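Local coordinates for protein indole-3-acetic acid-amido synthetase GH3.15 (Arabidopsis thaliana, PDB 6E1Q) that conjugates amino acids, chiefly glutamine, to the auxin precursor indole-3-butyric acid in an ATP-dependent adenylating reaction, and likewise modifies the herbicide 2,4-DB, at residues 42-47 against 61-66; 69-74 against 102-107; 75-80 against 84-89; 358-363 against 403-408. All blocks are in the same frame, centred on the assembly; numbering follows the deposited sequence.

Contact 1 (42-47 against 61-66); sequences TEYLRG and NVPVVT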
loop_
_atom_site.group_PDB
_atom_site.type_symbol
_atom_site.label_atom_id
_atom_site.label_comp_id
_atom_site.label_asym_id
_atom_site.label_seq_id
_atom_site.Cartn_x
_atom_site.Cartn_y
_atom_site.Cartn_z
ATOM N N THR A 42 12.187 -29.670 8.912
ATOM C CA THR A 42 10.840 -29.183 9.201
ATOM C C THR A 42 9.810 -30.182 8.683
ATOM O O THR A 42 10.060 -30.938 7.738
ATOM C CB THR A 42 10.567 -27.814 8.565
ATOM O OG1 THR A 42 10.631 -27.914 7.132
ATOM C CG2 THR A 42 11.544 -26.767 9.068
ATOM N N GLU A 43 8.640 -30.194 9.317
ATOM C CA GLU A 43 7.589 -31.085 8.836
ATOM C C GLU A 43 7.229 -30.760 7.396
ATOM O O GLU A 43 7.076 -31.659 6.570
ATOM C CB GLU A 43 6.352 -30.987 9.732
ATOM C CG GLU A 43 5.147 -31.675 9.134
ATOM C CD GLU A 43 3.917 -31.644 10.030
ATOM O OE1 GLU A 43 4.047 -31.603 11.278
ATOM O OE2 GLU A 43 2.808 -31.664 9.468
ATOM N N TYR A 44 7.146 -29.471 7.065
ATOM C CA TYR A 44 6.727 -29.077 5.722
ATOM C C TYR A 44 7.724 -29.541 4.661
ATOM O O TYR A 44 7.347 -30.188 3.677
ATOM C CB TYR A 44 6.539 -27.556 5.645
ATOM C CG TYR A 44 5.876 -27.150 4.346
ATOM C CD1 TYR A 44 4.494 -27.132 4.242
ATOM C CD2 TYR A 44 6.629 -26.841 3.209
ATOM C CE1 TYR A 44 3.872 -26.799 3.065
ATOM C CE2 TYR A 44 6.007 -26.502 2.021
ATOM C CZ TYR A 44 4.622 -26.477 1.961
ATOM O OH TYR A 44 3.960 -26.153 0.807
ATOM N N LEU A 45 9.002 -29.211 4.836
ATOM C CA LEU A 45 9.964 -29.465 3.766
ATOM C C LEU A 45 10.298 -30.946 3.656
ATOM O O LEU A 45 10.427 -31.478 2.546
ATOM C CB LEU A 45 11.230 -28.638 3.990
ATOM C CG LEU A 45 11.946 -28.148 2.737
ATOM C CD1 LEU A 45 10.942 -27.500 1.789
ATOM C CD2 LEU A 45 13.055 -27.179 3.127
ATOM N N ARG A 46 10.435 -31.629 4.796
ATOM C CA ARG A 46 10.821 -33.035 4.776
ATOM C C ARG A 46 9.780 -33.879 4.049
ATOM O O ARG A 46 10.125 -34.863 3.383
ATOM C CB ARG A 46 11.037 -33.540 6.209
ATOM C CG ARG A 46 11.101 -35.062 6.362
ATOM C CD ARG A 46 9.993 -35.592 7.272
ATOM N NE ARG A 46 10.074 -35.024 8.616
ATOM C CZ ARG A 46 9.027 -34.812 9.410
ATOM N NH1 ARG A 46 7.803 -35.107 8.996
ATOM N NH2 ARG A 46 9.204 -34.288 10.616
ATOM N N GLY A 47 8.507 -33.493 4.144
ATOM C CA GLY A 47 7.459 -34.225 3.461
ATOM C C GLY A 47 7.597 -34.231 1.955
ATOM O O GLY A 47 7.088 -35.146 1.293
ATOM N N ASN A 61 9.777 -31.442 -6.670
ATOM C CA ASN A 61 8.993 -32.057 -5.599
ATOM C C ASN A 61 8.230 -31.078 -4.714
ATOM O O ASN A 61 7.295 -31.500 -4.030
ATOM C CB ASN A 61 9.891 -32.904 -4.691
ATOM C CG ASN A 61 10.430 -34.122 -5.391
ATOM O OD1 ASN A 61 9.862 -34.580 -6.384
ATOM N ND2 ASN A 61 11.527 -34.665 -4.875
ATOM N N VAL A 62 8.612 -29.813 -4.674
ATOM C CA VAL A 62 7.946 -28.831 -3.801
ATOM C C VAL A 62 6.869 -28.150 -4.620
ATOM O O VAL A 62 7.162 -27.568 -5.669
ATOM C CB VAL A 62 8.954 -27.820 -3.239
ATOM C CG1 VAL A 62 8.226 -26.717 -2.472
ATOM C CG2 VAL A 62 9.982 -28.541 -2.353
ATOM N N PRO A 63 5.605 -28.194 -4.191
ATOM C CA PRO A 63 4.533 -27.607 -4.992
ATOM C C PRO A 63 4.469 -26.093 -4.860
ATOM O O PRO A 63 4.861 -25.499 -3.849
ATOM C CB PRO A 63 3.276 -28.263 -4.409
ATOM C CG PRO A 63 3.622 -28.424 -2.961
ATOM C CD PRO A 63 5.094 -28.778 -2.936
ATOM N N VAL A 64 3.950 -25.467 -5.909
ATOM C CA VAL A 64 3.652 -24.040 -5.871
ATOM C C VAL A 64 2.304 -23.868 -5.186
ATOM O O VAL A 64 1.302 -24.438 -5.626
ATOM C CB VAL A 64 3.649 -23.436 -7.284
ATOM C CG1 VAL A 64 3.432 -21.929 -7.217
ATOM C CG2 VAL A 64 4.959 -23.753 -7.989
ATOM N N VAL A 65 2.275 -23.078 -4.113
ATOM C CA VAL A 65 1.120 -23.037 -3.233
ATOM C C VAL A 65 0.627 -21.608 -3.081
ATOM O O VAL A 65 1.334 -20.645 -3.386
ATOM C CB VAL A 65 1.444 -23.633 -1.851
ATOM C CG1 VAL A 65 1.800 -25.090 -1.994
ATOM C CG2 VAL A 65 2.584 -22.851 -1.195
ATOM N N THR A 66 -0.613 -21.492 -2.605
ATOM C CA THR A 66 -1.206 -20.242 -2.153
ATOM C C THR A 66 -1.351 -20.279 -0.638
ATOM O O THR A 66 -1.161 -21.319 -0.005
ATOM C CB THR A 66 -2.584 -20.008 -2.772
ATOM O OG1 THR A 66 -3.450 -21.092 -2.407
ATOM C CG2 THR A 66 -2.497 -19.887 -4.291
HETATM O O HOH W 1 5.425 -25.407 -1.198
#

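Contact 2 (69-74 against 102-107); sequences DIRSYI and GGVPKL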
loop_
_atom_site.group_PDB
_atom_site.type_symbol
_atom_site.label_atom_id
_atom_site.label_comp_id
_atom_site.label_asym_id
_atom_site.label_seq_id
_atom_site.Cartn_x
_atom_site.Cartn_y
_atom_site.Cartn_z
ATOM N N ASP A 69 -3.467 -23.069 0.682
ATOM C CA ASP A 69 -2.947 -24.430 0.794
ATOM C C ASP A 69 -2.148 -24.629 2.076
ATOM O O ASP A 69 -2.030 -25.759 2.554
ATOM C CB ASP A 69 -2.058 -24.787 -0.405
ATOM C CG ASP A 69 -2.750 -24.597 -1.742
ATOM O OD1 ASP A 69 -3.873 -25.115 -1.939
ATOM O OD2 ASP A 69 -2.146 -23.926 -2.608
ATOM N N ILE A 70 -1.552 -23.574 2.624
ATOM C CA ILE A 70 -0.679 -23.732 3.778
ATOM C C ILE A 70 -1.263 -23.129 5.050
ATOM O O ILE A 70 -0.598 -23.159 6.094
ATOM C CB ILE A 70 0.729 -23.172 3.489
ATOM C CG1 ILE A 70 0.678 -21.735 2.973
ATOM C CG2 ILE A 70 1.419 -24.029 2.432
ATOM C CD1 ILE A 70 0.762 -20.685 4.036
ATOM N N ARG A 71 -2.498 -22.620 5.012
ATOM C CA ARG A 71 -3.062 -21.982 6.200
ATOM C C ARG A 71 -3.075 -22.917 7.409
ATOM O O ARG A 71 -2.919 -22.459 8.556
ATOM C CB ARG A 71 -4.477 -21.498 5.897
ATOM C CG ARG A 71 -5.190 -20.845 7.065
ATOM C CD ARG A 71 -6.605 -20.445 6.666
ATOM N NE ARG A 71 -7.268 -19.735 7.756
ATOM C CZ ARG A 71 -8.535 -19.352 7.727
ATOM N NH1 ARG A 71 -9.287 -19.615 6.658
ATOM N NH2 ARG A 71 -9.050 -18.705 8.769
ATOM N N SER A 72 -3.256 -24.222 7.179
ATOM C CA SER A 72 -3.369 -25.153 8.299
ATOM C C SER A 72 -2.093 -25.193 9.137
ATOM O O SER A 72 -2.161 -25.296 10.368
ATOM C CB SER A 72 -3.717 -26.549 7.787
ATOM O OG SER A 72 -2.643 -27.075 7.024
ATOM N N TYR A 73 -0.917 -25.137 8.489
ATOM C CA TYR A 73 0.337 -25.061 9.236
ATOM C C TYR A 73 0.361 -23.831 10.139
ATOM O O TYR A 73 0.754 -23.907 11.309
ATOM C CB TYR A 73 1.538 -25.059 8.267
ATOM C CG TYR A 73 1.614 -26.328 7.463
ATOM C CD1 TYR A 73 2.272 -27.448 7.957
ATOM C CD2 TYR A 73 0.965 -26.432 6.235
ATOM C CE1 TYR A 73 2.313 -28.646 7.227
ATOM C CE2 TYR A 73 1.003 -27.615 5.495
ATOM C CZ TYR A 73 1.685 -28.715 5.994
ATOM O OH TYR A 73 1.720 -29.891 5.264
ATOM N N ILE A 74 -0.051 -22.682 9.608
ATOM C CA ILE A 74 -0.045 -21.458 10.406
ATOM C C ILE A 74 -1.021 -21.572 11.572
ATOM O O ILE A 74 -0.712 -21.168 12.702
ATOM C CB ILE A 74 -0.358 -20.245 9.509
ATOM C CG1 ILE A 74 0.687 -20.160 8.395
ATOM C CG2 ILE A 74 -0.342 -18.936 10.330
ATOM C CD1 ILE A 74 0.355 -19.133 7.325
ATOM N N GLY A 102 -9.962 -16.180 3.970
ATOM C CA GLY A 102 -10.821 -15.446 3.074
ATOM C C GLY A 102 -11.832 -15.440 4.169
ATOM O O GLY A 102 -12.002 -16.487 4.710
ATOM N N GLY A 103 -12.490 -14.372 4.562
ATOM C CA GLY A 103 -12.410 -13.017 4.110
ATOM C C GLY A 103 -11.730 -12.240 5.223
ATOM O O GLY A 103 -12.037 -11.106 5.503
ATOM N N VAL A 104 -10.799 -12.895 5.868
ATOM C CA VAL A 104 -10.059 -12.274 6.910
ATOM C C VAL A 104 -8.606 -12.082 6.528
ATOM O O VAL A 104 -8.117 -12.684 5.644
ATOM C CB VAL A 104 -10.198 -13.077 8.181
ATOM C CG1 VAL A 104 -11.639 -13.035 8.618
ATOM C CG2 VAL A 104 -9.774 -14.509 7.956
ATOM N N PRO A 105 -7.934 -11.215 7.215
ATOM C CA PRO A 105 -6.522 -10.981 6.913
ATOM C C PRO A 105 -5.710 -12.263 7.030
ATOM O O PRO A 105 -6.002 -13.137 7.845
ATOM C CB PRO A 105 -6.106 -9.934 7.956
ATOM C CG PRO A 105 -7.272 -9.825 8.928
ATOM C CD PRO A 105 -8.469 -10.204 8.139
ATOM N N LYS A 106 -4.729 -12.404 6.151
ATOM C CA LYS A 106 -3.798 -13.508 6.277
ATOM C C LYS A 106 -2.899 -13.272 7.483
ATOM O O LYS A 106 -2.543 -12.136 7.803
ATOM C CB LYS A 106 -2.934 -13.652 5.019
ATOM C CG LYS A 106 -3.666 -13.839 3.687
ATOM C CD LYS A 106 -2.643 -13.805 2.531
ATOM C CE LYS A 106 -3.281 -14.099 1.178
ATOM N NZ LYS A 106 -2.248 -14.343 0.113
ATOM N N LEU A 107 -2.550 -14.357 8.160
ATOM C CA LEU A 107 -1.588 -14.342 9.254
ATOM C C LEU A 107 -0.300 -14.979 8.746
ATOM O O LEU A 107 -0.298 -16.143 8.338
ATOM C CB LEU A 107 -2.134 -15.084 10.482
ATOM C CG LEU A 107 -3.428 -14.544 11.109
ATOM C CD1 LEU A 107 -3.737 -15.288 12.396
ATOM C CD2 LEU A 107 -3.338 -13.031 11.380
#

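Contact 3 (75-80 against 84-89); sequences DRIANG and DLICDR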
loop_
_atom_site.group_PDB
_atom_site.type_symbol
_atom_site.label_atom_id
_atom_site.label_comp_id
_atom_site.label_asym_id
_atom_site.label_seq_id
_atom_site.Cartn_x
_atom_site.Cartn_y
_atom_site.Cartn_z
ATOM N N ASP A 75 -2.212 -22.134 11.322
ATOM C CA ASP A 75 -3.183 -22.308 12.398
ATOM C C ASP A 75 -2.647 -23.259 13.466
ATOM O O ASP A 75 -2.842 -23.030 14.666
ATOM C CB ASP A 75 -4.520 -22.823 11.837
ATOM C CG ASP A 75 -5.315 -21.744 11.082
ATOM O OD1 ASP A 75 -5.143 -20.529 11.350
ATOM O OD2 ASP A 75 -6.134 -22.118 10.215
ATOM N N ARG A 76 -1.963 -24.332 13.057
ATOM C CA ARG A 76 -1.440 -25.259 14.059
ATOM C C ARG A 76 -0.355 -24.604 14.901
ATOM O O ARG A 76 -0.290 -24.837 16.117
ATOM C CB ARG A 76 -0.932 -26.562 13.419
ATOM C CG ARG A 76 -2.029 -27.299 12.624
ATOM C CD ARG A 76 -1.557 -28.510 11.811
ATOM N NE ARG A 76 -0.528 -29.317 12.451
ATOM C CZ ARG A 76 0.410 -29.988 11.797
ATOM N NH1 ARG A 76 0.494 -29.906 10.470
ATOM N NH2 ARG A 76 1.288 -30.713 12.469
ATOM N N ILE A 77 0.499 -23.775 14.288
ATOM C CA ILE A 77 1.490 -23.079 15.103
ATOM C C ILE A 77 0.798 -22.104 16.043
ATOM O O ILE A 77 1.148 -21.995 17.231
ATOM C CB ILE A 77 2.521 -22.367 14.206
ATOM C CG1 ILE A 77 3.450 -23.381 13.533
ATOM C CG2 ILE A 77 3.305 -21.330 15.012
ATOM C CD1 ILE A 77 4.064 -22.885 12.203
ATOM N N ALA A 78 -0.204 -21.387 15.525
ATOM C CA ALA A 78 -0.973 -20.468 16.353
ATOM C C ALA A 78 -1.574 -21.178 17.553
ATOM O O ALA A 78 -1.772 -20.556 18.613
ATOM C CB ALA A 78 -2.073 -19.813 15.516
ATOM N N ASN A 79 -1.851 -22.477 17.417
ATOM C CA ASN A 79 -2.469 -23.250 18.484
ATOM C C ASN A 79 -1.465 -23.892 19.438
ATOM O O ASN A 79 -1.875 -24.499 20.442
ATOM C CB ASN A 79 -3.372 -24.341 17.906
ATOM C CG ASN A 79 -4.348 -24.872 18.949
ATOM O OD1 ASN A 79 -5.115 -24.103 19.534
ATOM N ND2 ASN A 79 -4.293 -26.178 19.214
ATOM N N GLY A 80 -0.171 -23.782 19.174
ATOM C CA GLY A 80 0.829 -24.294 20.098
ATOM C C GLY A 80 1.797 -25.309 19.518
ATOM O O GLY A 80 2.712 -25.735 20.235
ATOM N N ASP A 84 8.889 -25.668 13.944
ATOM C CA ASP A 84 9.497 -26.574 12.971
ATOM C C ASP A 84 8.482 -27.350 12.145
ATOM O O ASP A 84 8.883 -28.246 11.393
ATOM C CB ASP A 84 10.480 -27.546 13.651
ATOM C CG ASP A 84 9.801 -28.563 14.569
ATOM O OD1 ASP A 84 8.617 -28.900 14.373
ATOM O OD2 ASP A 84 10.479 -29.053 15.495
ATOM N N LEU A 85 7.185 -27.075 12.288
ATOM C CA LEU A 85 6.265 -27.463 11.223
ATOM C C LEU A 85 6.727 -26.873 9.893
ATOM O O LEU A 85 6.613 -27.518 8.844
ATOM C CB LEU A 85 4.841 -26.983 11.530
ATOM C CG LEU A 85 4.090 -27.461 12.771
ATOM C CD1 LEU A 85 2.566 -27.353 12.585
ATOM C CD2 LEU A 85 4.478 -28.862 13.151
ATOM N N ILE A 86 7.236 -25.637 9.916
ATOM C CA ILE A 86 7.599 -24.931 8.689
ATOM C C ILE A 86 8.974 -24.276 8.745
ATOM O O ILE A 86 9.565 -24.004 7.684
ATOM C CB ILE A 86 6.533 -23.862 8.334
ATOM C CG1 ILE A 86 6.507 -22.779 9.418
ATOM C CG2 ILE A 86 5.168 -24.486 8.137
ATOM C CD1 ILE A 86 5.610 -21.601 9.119
ATOM N N CYS A 87 9.537 -23.999 9.916
ATOM C CA CYS A 87 10.722 -23.160 10.008
ATOM C C CYS A 87 11.645 -23.683 11.097
ATOM O O CYS A 87 11.191 -24.054 12.184
ATOM C CB CYS A 87 10.333 -21.694 10.296
ATOM S SG CYS A 87 11.692 -20.531 10.094
ATOM N N ASP A 88 12.946 -23.709 10.802
ATOM C CA ASP A 88 13.940 -24.163 11.768
ATOM C C ASP A 88 14.246 -23.123 12.837
ATOM O O ASP A 88 14.996 -23.419 13.774
ATOM C CB ASP A 88 15.242 -24.554 11.060
ATOM C CG ASP A 88 16.130 -23.350 10.743
ATOM O OD1 ASP A 88 15.596 -22.295 10.342
ATOM O OD2 ASP A 88 17.368 -23.455 10.902
ATOM N N ARG A 89 13.718 -21.916 12.712
ATOM C CA ARG A 89 13.879 -20.904 13.738
ATOM C C ARG A 89 12.527 -20.559 14.350
ATOM O O ARG A 89 11.483 -20.751 13.718
ATOM C CB ARG A 89 14.559 -19.654 13.160
ATOM C CG ARG A 89 16.074 -19.860 12.981
ATOM C CD ARG A 89 16.670 -19.042 11.846
ATOM N NE ARG A 89 16.211 -19.507 10.540
ATOM C CZ ARG A 89 15.406 -18.808 9.744
ATOM N NH1 ARG A 89 14.991 -17.606 10.121
ATOM N NH2 ARG A 89 15.020 -19.307 8.573
#

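Contact 4 (358-363 against 403-408); sequences EFLEVE and RYRVGD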
loop_
_atom_site.group_PDB
_atom_site.type_symbol
_atom_site.label_atom_id
_atom_site.label_comp_id
_atom_site.label_asym_id
_atom_site.label_seq_id
_atom_site.Cartn_x
_atom_site.Cartn_y
_atom_site.Cartn_z
ATOM N N GLU A 358 10.968 -17.000 -7.620
ATOM C CA GLU A 358 10.554 -17.525 -8.912
ATOM C C GLU A 358 9.391 -16.701 -9.443
ATOM O O GLU A 358 8.815 -15.862 -8.744
ATOM C CB GLU A 358 10.168 -19.003 -8.809
ATOM C CG GLU A 358 11.332 -19.904 -8.416
ATOM C CD GLU A 358 10.873 -21.310 -8.096
ATOM O OE1 GLU A 358 10.232 -21.498 -7.038
ATOM O OE2 GLU A 358 11.148 -22.224 -8.904
ATOM N N PHE A 359 9.045 -16.938 -10.702
ATOM C CA PHE A 359 8.040 -16.100 -11.345
ATOM C C PHE A 359 7.150 -16.963 -12.215
ATOM O O PHE A 359 7.627 -17.676 -13.102
ATOM C CB PHE A 359 8.690 -14.971 -12.142
ATOM C CG PHE A 359 9.393 -13.987 -11.257
ATOM C CD1 PHE A 359 10.705 -14.209 -10.866
ATOM C CD2 PHE A 359 8.709 -12.903 -10.722
ATOM C CE1 PHE A 359 11.337 -13.338 -9.993
ATOM C CE2 PHE A 359 9.336 -12.026 -9.865
ATOM C CZ PHE A 359 10.658 -12.249 -9.504
ATOM N N LEU A 360 5.862 -16.887 -11.940
ATOM C CA LEU A 360 4.852 -17.606 -12.689
ATOM C C LEU A 360 4.344 -16.705 -13.810
ATOM O O LEU A 360 3.841 -15.602 -13.548
ATOM C CB LEU A 360 3.739 -18.018 -11.727
ATOM C CG LEU A 360 2.484 -18.726 -12.194
ATOM C CD1 LEU A 360 2.827 -19.870 -13.139
ATOM C CD2 LEU A 360 1.754 -19.222 -10.945
ATOM N N GLU A 361 4.504 -17.156 -15.059
ATOM C CA GLU A 361 3.959 -16.420 -16.196
ATOM C C GLU A 361 2.455 -16.274 -16.041
ATOM O O GLU A 361 1.763 -17.224 -15.676
ATOM C CB GLU A 361 4.269 -17.133 -17.514
ATOM C CG GLU A 361 5.739 -17.278 -17.853
ATOM C CD GLU A 361 5.954 -17.752 -19.285
ATOM O OE1 GLU A 361 5.113 -18.523 -19.792
ATOM O OE2 GLU A 361 6.961 -17.353 -19.907
ATOM N N VAL A 362 1.946 -15.084 -16.337
ATOM C CA VAL A 362 0.557 -14.738 -16.053
ATOM C C VAL A 362 -0.343 -14.907 -17.272
ATOM O O VAL A 362 -1.419 -15.497 -17.166
ATOM C CB VAL A 362 0.474 -13.302 -15.491
ATOM C CG1 VAL A 362 -0.944 -12.780 -15.588
ATOM C CG2 VAL A 362 0.967 -13.289 -14.064
ATOM N N GLU A 363 0.070 -14.379 -18.423
ATOM C CA GLU A 363 -0.750 -14.346 -19.657
ATOM C C GLU A 363 -1.864 -13.309 -19.549
ATOM O O GLU A 363 -3.020 -13.648 -19.282
ATOM C CB GLU A 363 -1.365 -15.719 -19.988
ATOM C CG GLU A 363 -1.075 -16.226 -21.377
ATOM C CD GLU A 363 0.398 -16.514 -21.574
ATOM O OE1 GLU A 363 0.955 -17.304 -20.778
ATOM O OE2 GLU A 363 0.999 -15.952 -22.517
ATOM N N ARG A 403 7.942 -21.612 -2.199
ATOM C CA ARG A 403 7.295 -21.473 -3.509
ATOM C C ARG A 403 5.860 -20.985 -3.360
ATOM O O ARG A 403 4.899 -21.617 -3.806
ATOM C CB ARG A 403 7.337 -22.779 -4.301
ATOM C CG ARG A 403 8.693 -23.448 -4.264
ATOM C CD ARG A 403 8.788 -24.557 -5.282
ATOM N NE ARG A 403 9.026 -24.039 -6.624
ATOM C CZ ARG A 403 8.855 -24.747 -7.735
ATOM N NH1 ARG A 403 8.430 -26.005 -7.664
ATOM N NH2 ARG A 403 9.106 -24.198 -8.912
ATOM N N TYR A 404 5.742 -19.827 -2.729
ATOM C CA TYR A 404 4.468 -19.312 -2.271
ATOM C C TYR A 404 4.044 -18.173 -3.187
ATOM O O TYR A 404 4.832 -17.263 -3.473
ATOM C CB TYR A 404 4.595 -18.855 -0.814
ATOM C CG TYR A 404 3.447 -18.045 -0.257
ATOM C CD1 TYR A 404 3.366 -16.666 -0.485
ATOM C CD2 TYR A 404 2.470 -18.640 0.547
ATOM C CE1 TYR A 404 2.328 -15.904 0.053
ATOM C CE2 TYR A 404 1.420 -17.884 1.081
ATOM C CZ TYR A 404 1.359 -16.521 0.836
ATOM O OH TYR A 404 0.338 -15.753 1.367
ATOM N N ARG A 405 2.810 -18.232 -3.646
ATOM C CA ARG A 405 2.304 -17.262 -4.598
ATOM C C ARG A 405 1.871 -16.004 -3.864
ATOM O O ARG A 405 1.032 -16.053 -2.961
ATOM C CB ARG A 405 1.153 -17.864 -5.396
ATOM C CG ARG A 405 1.641 -18.837 -6.459
ATOM C CD ARG A 405 0.476 -19.611 -7.049
ATOM N NE ARG A 405 -0.384 -18.731 -7.828
ATOM C CZ ARG A 405 -1.568 -19.088 -8.308
ATOM N NH1 ARG A 405 -2.025 -20.316 -8.090
ATOM N NH2 ARG A 405 -2.288 -18.220 -9.008
ATOM N N VAL A 406 2.443 -14.878 -4.277
ATOM C CA VAL A 406 2.280 -13.618 -3.574
ATOM C C VAL A 406 1.000 -12.903 -3.984
ATOM O O VAL A 406 0.463 -12.106 -3.205
ATOM C CB VAL A 406 3.567 -12.808 -3.825
ATOM C CG1 VAL A 406 3.324 -11.335 -3.773
ATOM C CG2 VAL A 406 4.628 -13.229 -2.815
ATOM N N GLY A 407 0.463 -13.199 -5.165
ATOM C CA GLY A 407 -0.806 -12.629 -5.576
ATOM C C GLY A 407 -0.716 -11.281 -6.258
ATOM O O GLY A 407 -1.759 -10.670 -6.515
ATOM N N ASP A 408 0.490 -10.778 -6.516
ATOM C CA ASP A 408 0.699 -9.607 -7.352
ATOM C C ASP A 408 1.078 -10.051 -8.755
ATOM O O ASP A 408 1.571 -11.158 -8.962
ATOM C CB ASP A 408 1.813 -8.710 -6.812
ATOM C CG ASP A 408 1.531 -8.179 -5.429
ATOM O OD1 ASP A 408 0.348 -7.960 -5.095
ATOM O OD2 ASP A 408 2.515 -7.973 -4.683
#

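Contact 1 (42-47 against 61-66)
The phenol end of Tyr44 overlaps the forked side chain of Val65, its OH lying 3.7 Å from Val65 CG1 with CG2 of the same valine a little farther off. The motif is an N-capped helix, 43-49, packed on the connection between helices 55-61 and 67-78 in the N-terminal GH3 region. In Tyr44, CG opposite the backbone N (chi1 -170°) directs the ring across to the loop, where Val65 comes to meet it from the opposite direction. No direct hydrogen bond joins the segments; a water does so instead, lying in the ring plane at the edge. It accepts from Tyr44 OH at 2.6 Å and donates to Pro63 O at 2.7 Å, which gives both the hydroxyl of the buried Tyr44 and the carbonyl of Pro63 a partner. Alongside, Leu45 CD1 meets Val62 CG2 at 4.4 Å, a looser apolar touch. Other rings also meet Tyr44: Tyr73 and Phe48 edge-to-face, and Tyr402 with its ring plane nearly parallel. The turn that presents Tyr44 and Leu45 is tied at its start by the cap, in which Leu45 N donates to Thr42 OG1 at 3.1 Å with an N-H...O angle of 159°.

Contact 2 (69-74 against 102-107)
Ile74 presses its aliphatic atoms onto the backbone carbonyl of Leu107, and this is the tight half of the contact: CD1 of Ile74 stands 3.2 Å from Leu107 O and CG2 of Ile74 3.4 Å from the same oxygen. CG2 and CD1 come at this one oxygen side by side. The first torsion explains it, since chi1 of -59° sets CG1 beside the backbone N and CG2 beside the carbonyl carbon, and the extended chi2 then sends CD1 outward to the strand. The side chains themselves meet less closely, Ile74 CG2 and Leu107 CB being 4.3 Å apart. Helix 67-78 is thus laid against the start of strand 105-111, the edge strand of a four-stranded sheet, which pairs antiparallel with strand 91-97.

The other half is loose and faces solvent. Arg71 reaches out fully extended, yet its NH2 comes no nearer than 4.3 Å to Val104 CG2, and its NH1 is 4.4 Å from Gly102 N, with no hydrogen bond in either place. Gly102 and Gly103 are poorly ordered, so the detail there is doubtful. They belong to the glycine-rich turn that begins at the ATP-binding Ser97 and Ser98 and is consistent with the phosphate-binding loop of the ANL adenylating enzymes. Leu107 N is bonded to Tyr67 OH from the same helix. No hydrogen bond crosses the segments; the contact is van der Waals, with C-H groups turned to a carbonyl oxygen. The helix thus touches the strand closely at Ile74 and reaches it by a polar bond through Tyr67, while no bond to Arg71 fixes the poorly ordered glycines within this contact.

Contact 3 (75-80 against 84-89)
NE of Arg76 is held in a salt bridge by Glu81, NH1 of the same guanidinium makes another to Glu43, and Leu85 CD1 sits on one face of the group, 3.4 Å above the plane and over its centre. The nearest atom pair is Arg76 CZ and Leu85 CD1, at 3.5 Å. A bend at chi3 (38°) turns the flat group to the Leu85 methyl; the two side chains cross at about a right angle. Replacing Arg76 by an alanine would probably leave Glu43 and Glu81 without their shared cation and strip the flat cover from the Leu85 methyl. Beside the arginine the contact is apolar. Ile77 CG1 slides past Leu85 CD1 at 4.2 Å, and Ile77 CD1 meets Ile86 CD1 at 3.7 Å; all three residues are buried. Ile86 brings its CD1 there although its CB does not point at the helix, because its first torsion (65°) turns CG1 between the backbone N and carbonyl carbon. The chain reverses at Gly80: positive phi (123°) and two bonds back into the last turn, one of them Gly80 N to Ile77 O at 3.0 Å, mark the end of helix 67-78 as a Schellman motif.

Contact 4 (358-363 against 403-408)
At the edge of the Arg403 guanidinium lies the carboxylate of Glu358, the two planes only 27° apart; over one face of the Arg405 guanidinium, by contrast, lies a methyl, Leu360 CD2. The first pair is a side-on, bidentate salt bridge. Arg403 NE donates to Glu358 OE1 at 2.8 Å and nearly straight (168°), in the guanidinium plane and onto the syn lone pair. The second bond, from Arg403 NH2 to Glu358 OE2, is equally short at 2.8 Å but more bent (139°), its acceptor tilted out of the guanidinium plane. Two bonds together fix the rotation of both groups. Glu358 reaches over extended, whereas Arg403 is bent at chi3, which turns NE and NH2 to the carboxylate. Lys59 makes a second salt bridge to OE2, and Arg403 NH1 bonds Val62 O. A leucine in place of Arg403 would probably leave the buried Glu358 carboxylate dependent on Lys59 and Val62 O without this donor. In the second pair, Leu360 CD2 is 3.8 Å from Arg405 NE, which pairs with Glu392.

Arg403 and Tyr404 both face Val395, a G1 beta bulge, a few residues before the ATP-binding Asp408. Strand 390-396 runs between strands 356-361 and 404-416, so these side chains reach across it, with strand 379-381 flanking 356-361 and Phe58 of helix 55-61 packing on Glu358 and Arg403.

Contacts 1 and 3 are buried, contact 4 is partly so, and contact 2 lies at the surface. Contacts 2 and 3 share helix 67-78 and touch where Tyr73 CB packs on Ile86 CG2, 3.7 Å away. Contact 1 is bound to contact 3 by backbone bonds, Tyr44 N to Leu85 O among them, and to contact 4 by Val65 O with Arg405 N, which ties the N-terminal and central GH3 regions together. Their chemistry differs: a water bridge beside apolar contacts in contact 1, carbon-to-carbonyl van der Waals contact with no hydrogen bond in contact 2, an apolar contact with an arginine packed face-on over a leucine methyl in contact 3, and a direct ion pair in contact 4.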